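Local structure of histone acetyltransferase HPA2 and related acetyltransferases (Corynebacterium glutamicum ATCC 13032, 2QEC) at residues Val65-Asp68 and Glu72-Gly75; Ala12-Ile17 and Leu51-Gln56; Arg167-Tyr172 and Leu193-Pro198. The protein is probably a GNAT-type acyltransferase that moves an acyl group from a coenzyme A thioester to an unidentified acceptor. The protein carries 1 engineered substitution. All blocks are in the same frame, centred on the assembly; numbering follows the deposited sequence.

In the fold
All three contacts are largely buried, but they bind the fold together by different means. Interaction 1 is backbone hydrogen bonding between neighbouring strands 61-67 and 73-80 of the central sheet, and its turn end reaches the surface. Interactions 2 and 3 have no hydrogen bond between their segments: one packs helix 14-25 on helix 43-60, the other lays helix 166-174 on strand 192-197. Interactions 1 and 2 touch, with V65 against I17, a salt bridge from R67 to D13 and a probable hydrogen bond between K16 and the backbone of I73. Interaction 3 belongs to the same sheet as interaction 1, yet their nearest atoms are about 12 Å apart.

Interaction 1: Val65-Asp68 and Glu72-Gly75; sequences VARD and EIVG
I73 CG1 comes obliquely to NE of the R67 guanidinium, at 4.0 Å, while V65 CG2 lies above one face of that group, 3.4 Å from its plane and offset toward the rim. R67 and I73 run side by side in the same direction: the arginine is extended from CG to NE, which carries its head past the isoleucine toward D13. The D68 carboxylate is met from above its plane by E72 N, 3.2 Å from OD1. Its other oxygen, OD2, lies 3.5 Å from V74 CG1. With CG of D68 placed between the backbone N and the carbonyl carbon (chi1 65°), OD1 comes back across the turn of this beta hairpin, and D68 N in turn donates to E72 O at 3.0 Å. One step into the strands the pairing slips by a residue, forming a classic beta bulge: V74 and G75 both face A66. A66 O accepts V74 N at 2.8 Å (N-H...O 167°) and, weakly, G75 N at 3.4 Å. The same A66 closes the bulge through its own N, in a straight bond to G75 O (172°), with A66 N well above the plane of the G75 carbonyl.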
loop_
_atom_site.group_PDB
_atom_site.type_symbol
_atom_site.label_atom_id
_atom_site.label_comp_id
_atom_site.label_asym_id
_atom_site.label_seq_id
_atom_site.Cartn_x
_atom_site.Cartn_y
_atom_site.Cartn_z
ATOM N N VAL A 65 -14.756 7.335 -21.934
ATOM C CA VAL A 65 -16.165 7.608 -21.910
ATOM C C VAL A 65 -16.953 6.345 -22.204
ATOM O O VAL A 65 -16.531 5.518 -23.006
ATOM C CB VAL A 65 -16.627 8.676 -22.966
ATOM C CG1 VAL A 65 -16.126 10.023 -22.587
ATOM C CG2 VAL A 65 -16.181 8.337 -24.380
ATOM N N ALA A 66 -18.136 6.275 -21.597
ATOM C CA ALA A 66 -19.144 5.252 -21.849
ATOM C C ALA A 66 -20.288 5.907 -22.594
ATOM O O ALA A 66 -20.723 6.972 -22.186
ATOM C CB ALA A 66 -19.650 4.736 -20.528
ATOM N N ARG A 67 -20.801 5.253 -23.627
ATOM C CA ARG A 67 -21.900 5.750 -24.387
ATOM C C ARG A 67 -22.998 4.725 -24.326
ATOM O O ARG A 67 -22.722 3.507 -24.297
ATOM C CB ARG A 67 -21.485 6.003 -25.843
ATOM C CG ARG A 67 -20.404 7.123 -26.014
ATOM C CD ARG A 67 -20.108 7.348 -27.489
ATOM N NE ARG A 67 -19.256 8.522 -27.713
ATOM C CZ ARG A 67 -17.927 8.495 -27.775
ATOM N NH1 ARG A 67 -17.249 7.356 -27.656
ATOM N NH2 ARG A 67 -17.270 9.628 -27.970
ATOM N N ASP A 68 -24.230 5.214 -24.365
ATOM C CA ASP A 68 -25.376 4.332 -24.430
ATOM C C ASP A 68 -25.705 3.975 -25.884
ATOM O O ASP A 68 -24.987 4.368 -26.813
ATOM C CB ASP A 68 -26.549 4.919 -23.645
ATOM C CG ASP A 68 -27.093 6.194 -24.223
ATOM O OD1 ASP A 68 -26.847 6.531 -25.377
ATOM O OD2 ASP A 68 -27.830 6.849 -23.499
ATOM N N GLU A 72 -24.972 8.660 -26.771
ATOM C CA GLU A 72 -24.636 9.756 -25.867
ATOM C C GLU A 72 -23.717 9.277 -24.774
ATOM O O GLU A 72 -23.796 8.135 -24.331
ATOM C CB GLU A 72 -25.885 10.420 -25.261
ATOM C CG GLU A 72 -26.882 10.998 -26.273
ATOM C CD GLU A 72 -26.534 12.393 -26.857
ATOM O OE1 GLU A 72 -25.713 13.138 -26.263
ATOM O OE2 GLU A 72 -27.104 12.736 -27.941
ATOM N N ILE A 73 -22.856 10.191 -24.342
ATOM C CA ILE A 73 -21.928 9.932 -23.262
ATOM C C ILE A 73 -22.720 9.936 -21.964
ATOM O O ILE A 73 -23.476 10.881 -21.677
ATOM C CB ILE A 73 -20.782 10.973 -23.234
ATOM C CG1 ILE A 73 -19.889 10.795 -24.477
ATOM C CG2 ILE A 73 -19.994 10.878 -21.937
ATOM C CD1 ILE A 73 -19.026 11.995 -24.787
ATOM N N VAL A 74 -22.655 8.807 -21.264
ATOM C CA VAL A 74 -23.386 8.593 -20.011
ATOM C C VAL A 74 -22.464 8.342 -18.808
ATOM O O VAL A 74 -22.921 8.234 -17.673
ATOM C CB VAL A 74 -24.406 7.412 -20.137
ATOM C CG1 VAL A 74 -25.553 7.822 -21.013
ATOM C CG2 VAL A 74 -23.756 6.140 -20.647
ATOM N N GLY A 75 -21.176 8.290 -19.060
ATOM C CA GLY A 75 -20.203 8.165 -17.974
ATOM C C GLY A 75 -18.822 8.524 -18.440
ATOM O O GLY A 75 -18.531 8.512 -19.645
#

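Interaction 2: Ala12-Ile17 and Leu51-Gln56; sequences ADFPKI and LQIEKQ
F14 offers one ring face to the methyl CG2 of I53, which stands 3.8 Å from the ring centroid and 12° off the normal, a well-centred CH-pi contact. The nearest ring atom to that methyl is CD2 of F14, at 3.7 Å. The other end of I53 goes to a second partner: CD1 meets I17 CG2 at 3.6 Å, the two isoleucine side chains crossing at a slant. The first torsion of I53 (chi1 -73°) sets this division, turning CG2 anti to the backbone N, over the F14 face, and sending the CG1-CD1 branch to I17.

F14 and I17 are three residues apart, almost one helical turn, and this brings both onto the side of helix 14-25 that looks at I53. The backbone bond from I17 N to D13 O, 3.0 Å, runs alongside this pair of side chains. On the facing helix, a wider pi-type turn begins at I53 itself, the residue that does the touching, and extends to Q56.

Further out, I63 of strand 61-67 touches F14, I17 and I53, closing the cluster on the sheet side, and V18 and L21 extend the packing around I53. Beyond the apolar cluster, E54 forms a salt bridge with R97, and Q52 OE1 is hydrogen-bonded to the Y129 hydroxyl. Helices 14-25 and 43-60 are the pair that the GNAT fold places between its first and second strands in the chain, packed together on one side of the sheet.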
loop_
_atom_site.group_PDB
_atom_site.type_symbol
_atom_site.label_atom_id
_atom_site.label_comp_id
_atom_site.label_asym_id
_atom_site.label_seq_id
_atom_site.Cartn_x
_atom_site.Cartn_y
_atom_site.Cartn_z
ATOM N N ALA A 12 -13.459 16.690 -29.052
ATOM C CA ALA A 12 -14.847 17.137 -29.328
ATOM C C ALA A 12 -15.811 16.789 -28.179
ATOM O O ALA A 12 -16.865 17.431 -28.000
ATOM C CB ALA A 12 -15.328 16.500 -30.572
ATOM N N ASP A 13 -15.443 15.757 -27.430
ATOM C CA ASP A 13 -16.244 15.251 -26.305
ATOM C C ASP A 13 -16.045 16.012 -24.996
ATOM O O ASP A 13 -16.783 15.785 -24.042
ATOM C CB ASP A 13 -15.886 13.783 -26.000
ATOM C CG ASP A 13 -16.086 12.846 -27.209
ATOM O OD1 ASP A 13 -17.132 12.936 -27.858
ATOM O OD2 ASP A 13 -15.241 11.985 -27.450
ATOM N N PHE A 14 -15.042 16.873 -24.912
ATOM C CA PHE A 14 -14.707 17.484 -23.619
ATOM C C PHE A 14 -15.861 18.297 -22.972
ATOM O O PHE A 14 -16.090 18.141 -21.777
ATOM C CB PHE A 14 -13.403 18.301 -23.679
ATOM C CG PHE A 14 -12.136 17.470 -23.880
ATOM C CD1 PHE A 14 -12.155 16.071 -23.917
ATOM C CD2 PHE A 14 -10.914 18.106 -24.002
ATOM C CE1 PHE A 14 -11.000 15.352 -24.078
ATOM C CE2 PHE A 14 -9.752 17.375 -24.180
ATOM C CZ PHE A 14 -9.800 15.988 -24.221
ATOM N N PRO A 15 -16.588 19.159 -23.731
ATOM C CA PRO A 15 -17.734 19.814 -23.098
ATOM C C PRO A 15 -18.733 18.896 -22.399
ATOM O O PRO A 15 -19.153 19.186 -21.279
ATOM C CB PRO A 15 -18.384 20.567 -24.253
ATOM C CG PRO A 15 -17.274 20.874 -25.143
ATOM C CD PRO A 15 -16.382 19.669 -25.086
ATOM N N LYS A 16 -19.111 17.795 -23.041
ATOM C CA LYS A 16 -20.092 16.881 -22.465
ATOM C C LYS A 16 -19.500 16.164 -21.278
ATOM O O LYS A 16 -20.153 15.886 -20.271
ATOM C CB LYS A 16 -20.541 15.860 -23.522
ATOM C CG LYS A 16 -21.536 14.834 -22.997
ATOM C CD LYS A 16 -22.917 15.463 -22.794
ATOM C CE LYS A 16 -23.817 14.531 -21.988
ATOM N NZ LYS A 16 -23.998 13.268 -22.755
ATOM N N ILE A 17 -18.248 15.844 -21.404
ATOM C CA ILE A 17 -17.513 15.181 -20.305
ATOM C C ILE A 17 -17.587 16.054 -19.023
ATOM O O ILE A 17 -17.944 15.573 -17.940
ATOM C CB ILE A 17 -16.090 14.906 -20.751
ATOM C CG1 ILE A 17 -16.051 13.672 -21.660
ATOM C CG2 ILE A 17 -15.171 14.654 -19.582
ATOM C CD1 ILE A 17 -14.762 13.458 -22.314
ATOM N N LEU A 51 -10.057 22.552 -16.281
ATOM C CA LEU A 51 -8.614 22.682 -16.102
ATOM C C LEU A 51 -7.897 21.335 -15.909
ATOM O O LEU A 51 -6.838 21.109 -16.491
ATOM C CB LEU A 51 -8.344 23.567 -14.890
ATOM C CG LEU A 51 -6.884 23.823 -14.504
ATOM C CD1 LEU A 51 -6.231 24.793 -15.473
ATOM C CD2 LEU A 51 -6.814 24.353 -13.109
ATOM N N GLN A 52 -8.467 20.464 -15.081
ATOM C CA GLN A 52 -7.910 19.131 -14.855
ATOM C C GLN A 52 -7.869 18.332 -16.171
ATOM O O GLN A 52 -6.864 17.730 -16.491
ATOM C CB GLN A 52 -8.691 18.372 -13.767
ATOM C CG GLN A 52 -8.263 18.705 -12.338
ATOM C CD GLN A 52 -9.207 18.164 -11.288
ATOM O OE1 GLN A 52 -10.343 17.826 -11.570
ATOM N NE2 GLN A 52 -8.728 18.064 -10.067
ATOM N N ILE A 53 -8.948 18.345 -16.933
ATOM C CA ILE A 53 -8.975 17.658 -18.224
ATOM C C ILE A 53 -7.958 18.234 -19.199
ATOM O O ILE A 53 -7.216 17.505 -19.850
ATOM C CB ILE A 53 -10.375 17.737 -18.843
ATOM C CG1 ILE A 53 -11.317 16.802 -18.091
ATOM C CG2 ILE A 53 -10.360 17.403 -20.372
ATOM C CD1 ILE A 53 -12.759 17.056 -18.437
ATOM N N GLU A 54 -7.921 19.553 -19.280
ATOM C CA GLU A 54 -7.137 20.242 -20.289
ATOM C C GLU A 54 -5.641 20.102 -20.027
ATOM O O GLU A 54 -4.869 19.851 -20.956
ATOM C CB GLU A 54 -7.567 21.707 -20.317
ATOM C CG GLU A 54 -6.821 22.612 -21.257
ATOM C CD GLU A 54 -6.977 24.068 -20.853
ATOM O OE1 GLU A 54 -8.130 24.560 -20.840
ATOM O OE2 GLU A 54 -5.947 24.701 -20.536
ATOM N N LYS A 55 -5.251 20.219 -18.760
ATOM C CA LYS A 55 -3.843 20.315 -18.376
ATOM C C LYS A 55 -3.268 19.063 -17.727
ATOM O O LYS A 55 -2.069 18.978 -17.543
ATOM C CB LYS A 55 -3.651 21.495 -17.412
ATOM C CG LYS A 55 -3.964 22.866 -18.020
ATOM C CD LYS A 55 -2.818 23.368 -18.890
ATOM C CE LYS A 55 -2.994 24.833 -19.306
ATOM N NZ LYS A 55 -1.693 25.490 -19.671
ATOM N N GLN A 56 -4.102 18.097 -17.368
ATOM C CA GLN A 56 -3.602 16.896 -16.710
ATOM C C GLN A 56 -4.011 15.620 -17.430
ATOM O O GLN A 56 -3.160 14.828 -17.816
ATOM C CB GLN A 56 -4.118 16.852 -15.290
ATOM C CG GLN A 56 -3.479 15.811 -14.405
ATOM C CD GLN A 56 -3.937 15.969 -12.961
ATOM O OE1 GLN A 56 -4.549 16.991 -12.585
ATOM N NE2 GLN A 56 -3.630 14.967 -12.134
#

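Interaction 3: Arg167-Tyr172 and Leu193-Pro198; sequences RAAQLY and LAMWKP. With EDO (1,2-ethanediol), chain F.
A169 packs on L193 and M195 in an apolar helix-on-strand contact within the C-terminal half of the GNAT fold. Strands 159-163 and 178-183 are parallel and joined by helix 166-174, a beta-alpha-beta crossover, and strand 192-197 is inserted between them; the connecting helix covers this inserted strand. The two short axes run nearly parallel, 4° apart, with a closest approach of 10.0 Å, the usual spacing of a helix on a sheet.

A169 CB sits 3.9 Å from L193 CD2 and 4.0 Å from SE of M195, a selenomethionine, so one methyl bridges two strand residues that point to the same face of the sheet. The M195 side chain reaches up from the strand and bends at its last torsion (chi3 85°), which puts CE in van der Waals contact with A169 O at 3.7 Å. The selenium also lies 3.9 Å from Y172 CB, and the Y172 ring presents its edge to it, with SE close to the ring plane.

L161 of the adjoining strand 159-163 touches both Y172 and M195, and L147 of helix 142-154 also packs on the tyrosine. The second subunit also reaches strand 192-197: W196 NE1 is hydrogen-bonded to P179 O of that subunit, and A194 packs on its F123.

At the strand end K197 starts toward the helix, but its chain leads away and bends at chi4 (-47°). Its NZ lies 2.9 Å from O2 of a 1,2-ethanediol, probably from the crystallisation liquor, whose placement is doubtful because its O1 is modelled just 2.4 Å from K197 NZ.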
loop_
_atom_site.group_PDB
_atom_site.type_symbol
_atom_site.label_atom_id
_atom_site.label_comp_id
_atom_site.label_asym_id
_atom_site.label_seq_id
_atom_site.Cartn_x
_atom_site.Cartn_y
_atom_site.Cartn_z
ATOM N N ARG A 167 -20.153 0.619 0.388
ATOM C CA ARG A 167 -20.742 0.002 -0.775
ATOM C C ARG A 167 -19.769 -0.023 -1.942
ATOM O O ARG A 167 -19.550 -1.078 -2.560
ATOM C CB ARG A 167 -22.007 0.743 -1.182
ATOM C CG ARG A 167 -22.760 0.051 -2.283
ATOM C CD ARG A 167 -24.059 0.774 -2.637
ATOM N NE ARG A 167 -23.934 2.234 -2.693
ATOM C CZ ARG A 167 -23.196 2.912 -3.579
ATOM N NH1 ARG A 167 -22.473 2.282 -4.512
ATOM N NH2 ARG A 167 -23.172 4.242 -3.525
ATOM N N ALA A 168 -19.201 1.139 -2.259
ATOM C CA ALA A 168 -18.229 1.240 -3.361
ATOM C C ALA A 168 -16.980 0.374 -3.083
ATOM O O ALA A 168 -16.498 -0.344 -3.962
ATOM C CB ALA A 168 -17.844 2.691 -3.612
ATOM N N ALA A 169 -16.495 0.439 -1.847
ATOM C CA ALA A 169 -15.373 -0.362 -1.399
ATOM C C ALA A 169 -15.594 -1.854 -1.662
ATOM O O ALA A 169 -14.669 -2.570 -2.037
ATOM C CB ALA A 169 -15.136 -0.114 0.085
ATOM N N GLN A 170 -16.826 -2.316 -1.443
ATOM C CA GLN A 170 -17.187 -3.732 -1.653
ATOM C C GLN A 170 -17.197 -4.108 -3.150
ATOM O O GLN A 170 -16.784 -5.217 -3.525
ATOM C CB GLN A 170 -18.548 -4.053 -0.987
ATOM C CG GLN A 170 -18.433 -4.087 0.500
ATOM C CD GLN A 170 -19.756 -4.285 1.220
ATOM O OE1 GLN A 170 -20.833 -4.032 0.679
ATOM N NE2 GLN A 170 -19.666 -4.726 2.461
ATOM N N LEU A 171 -17.615 -3.171 -3.986
ATOM C CA LEU A 171 -17.585 -3.333 -5.443
ATOM C C LEU A 171 -16.148 -3.461 -5.922
ATOM O O LEU A 171 -15.807 -4.383 -6.673
ATOM C CB LEU A 171 -18.278 -2.143 -6.126
ATOM C CG LEU A 171 -18.188 -1.978 -7.655
ATOM C CD1 LEU A 171 -18.344 -3.316 -8.413
ATOM C CD2 LEU A 171 -19.239 -0.973 -8.150
ATOM N N TYR A 172 -15.290 -2.567 -5.440
ATOM C CA TYR A 172 -13.871 -2.587 -5.786
ATOM C C TYR A 172 -13.132 -3.806 -5.240
ATOM O O TYR A 172 -12.308 -4.374 -5.945
ATOM C CB TYR A 172 -13.191 -1.290 -5.343
ATOM C CG TYR A 172 -13.753 -0.049 -5.995
ATOM C CD1 TYR A 172 -13.953 -0.003 -7.355
ATOM C CD2 TYR A 172 -14.070 1.091 -5.241
ATOM C CE1 TYR A 172 -14.463 1.130 -7.960
ATOM C CE2 TYR A 172 -14.619 2.242 -5.852
ATOM C CZ TYR A 172 -14.795 2.250 -7.215
ATOM O OH TYR A 172 -15.286 3.380 -7.878
ATOM N N LEU A 193 -11.783 5.328 1.959
ATOM C CA LEU A 193 -11.028 4.088 2.130
ATOM C C LEU A 193 -10.078 3.929 0.927
ATOM O O LEU A 193 -10.505 3.649 -0.179
ATOM C CB LEU A 193 -11.973 2.885 2.217
ATOM C CG LEU A 193 -11.244 1.529 2.442
ATOM C CD1 LEU A 193 -10.358 1.550 3.633
ATOM C CD2 LEU A 193 -12.189 0.376 2.536
ATOM N N ALA A 194 -8.787 4.160 1.160
ATOM C CA ALA A 194 -7.751 3.920 0.162
ATOM C C ALA A 194 -7.710 2.442 -0.123
ATOM O O ALA A 194 -7.707 1.629 0.817
ATOM C CB ALA A 194 -6.376 4.348 0.737
HETATM N N MSE A 195 -7.584 2.081 -1.398
HETATM C CA MSE A 195 -7.510 0.680 -1.808
HETATM C C MSE A 195 -6.455 0.490 -2.898
HETATM O O MSE A 195 -6.078 1.428 -3.568
HETATM C CB MSE A 195 -8.874 0.213 -2.340
HETATM C CG MSE A 195 -10.018 0.512 -1.393
HETATM SE SE MSE A 195 -11.669 -0.318 -1.859
HETATM C CE MSE A 195 -11.211 -1.816 -1.038
ATOM N N TRP A 196 -6.012 -0.764 -3.048
ATOM C CA TRP A 196 -4.940 -1.146 -3.928
ATOM C C TRP A 196 -5.304 -2.411 -4.666
ATOM O O TRP A 196 -5.508 -3.459 -4.021
ATOM C CB TRP A 196 -3.729 -1.453 -3.043
ATOM C CG TRP A 196 -2.404 -1.761 -3.697
ATOM C CD1 TRP A 196 -1.760 -2.957 -3.703
ATOM C CD2 TRP A 196 -1.536 -0.834 -4.347
ATOM N NE1 TRP A 196 -0.547 -2.839 -4.334
ATOM C CE2 TRP A 196 -0.383 -1.546 -4.742
ATOM C CE3 TRP A 196 -1.620 0.530 -4.641
ATOM C CZ2 TRP A 196 0.676 -0.937 -5.407
ATOM C CZ3 TRP A 196 -0.566 1.136 -5.316
ATOM C CH2 TRP A 196 0.567 0.410 -5.682
ATOM N N LYS A 197 -5.272 -2.361 -5.992
ATOM C CA LYS A 197 -5.252 -3.593 -6.794
ATOM C C LYS A 197 -3.795 -3.925 -7.106
ATOM O O LYS A 197 -3.103 -3.159 -7.776
ATOM C CB LYS A 197 -6.085 -3.461 -8.063
ATOM C CG LYS A 197 -6.050 -4.715 -8.908
ATOM C CD LYS A 197 -7.174 -4.800 -9.879
ATOM C CE LYS A 197 -7.207 -6.136 -10.622
ATOM N NZ LYS A 197 -5.884 -6.612 -11.175
ATOM N N PRO A 198 -3.296 -5.060 -6.563
ATOM C CA PRO A 198 -1.872 -5.282 -6.640
ATOM C C PRO A 198 -1.361 -5.607 -8.031
ATOM O O PRO A 198 -2.142 -6.047 -8.884
ATOM C CB PRO A 198 -1.616 -6.445 -5.684
ATOM C CG PRO A 198 -2.926 -7.094 -5.464
ATOM C CD PRO A 198 -4.027 -6.139 -5.873
HETATM C C1 EDO F . -4.477 -4.017 -12.844
HETATM O O1 EDO F . -4.777 -4.518 -11.546
HETATM C C2 EDO F . -5.467 -4.419 -13.935
HETATM O O2 EDO F . -5.870 -5.783 -13.908
#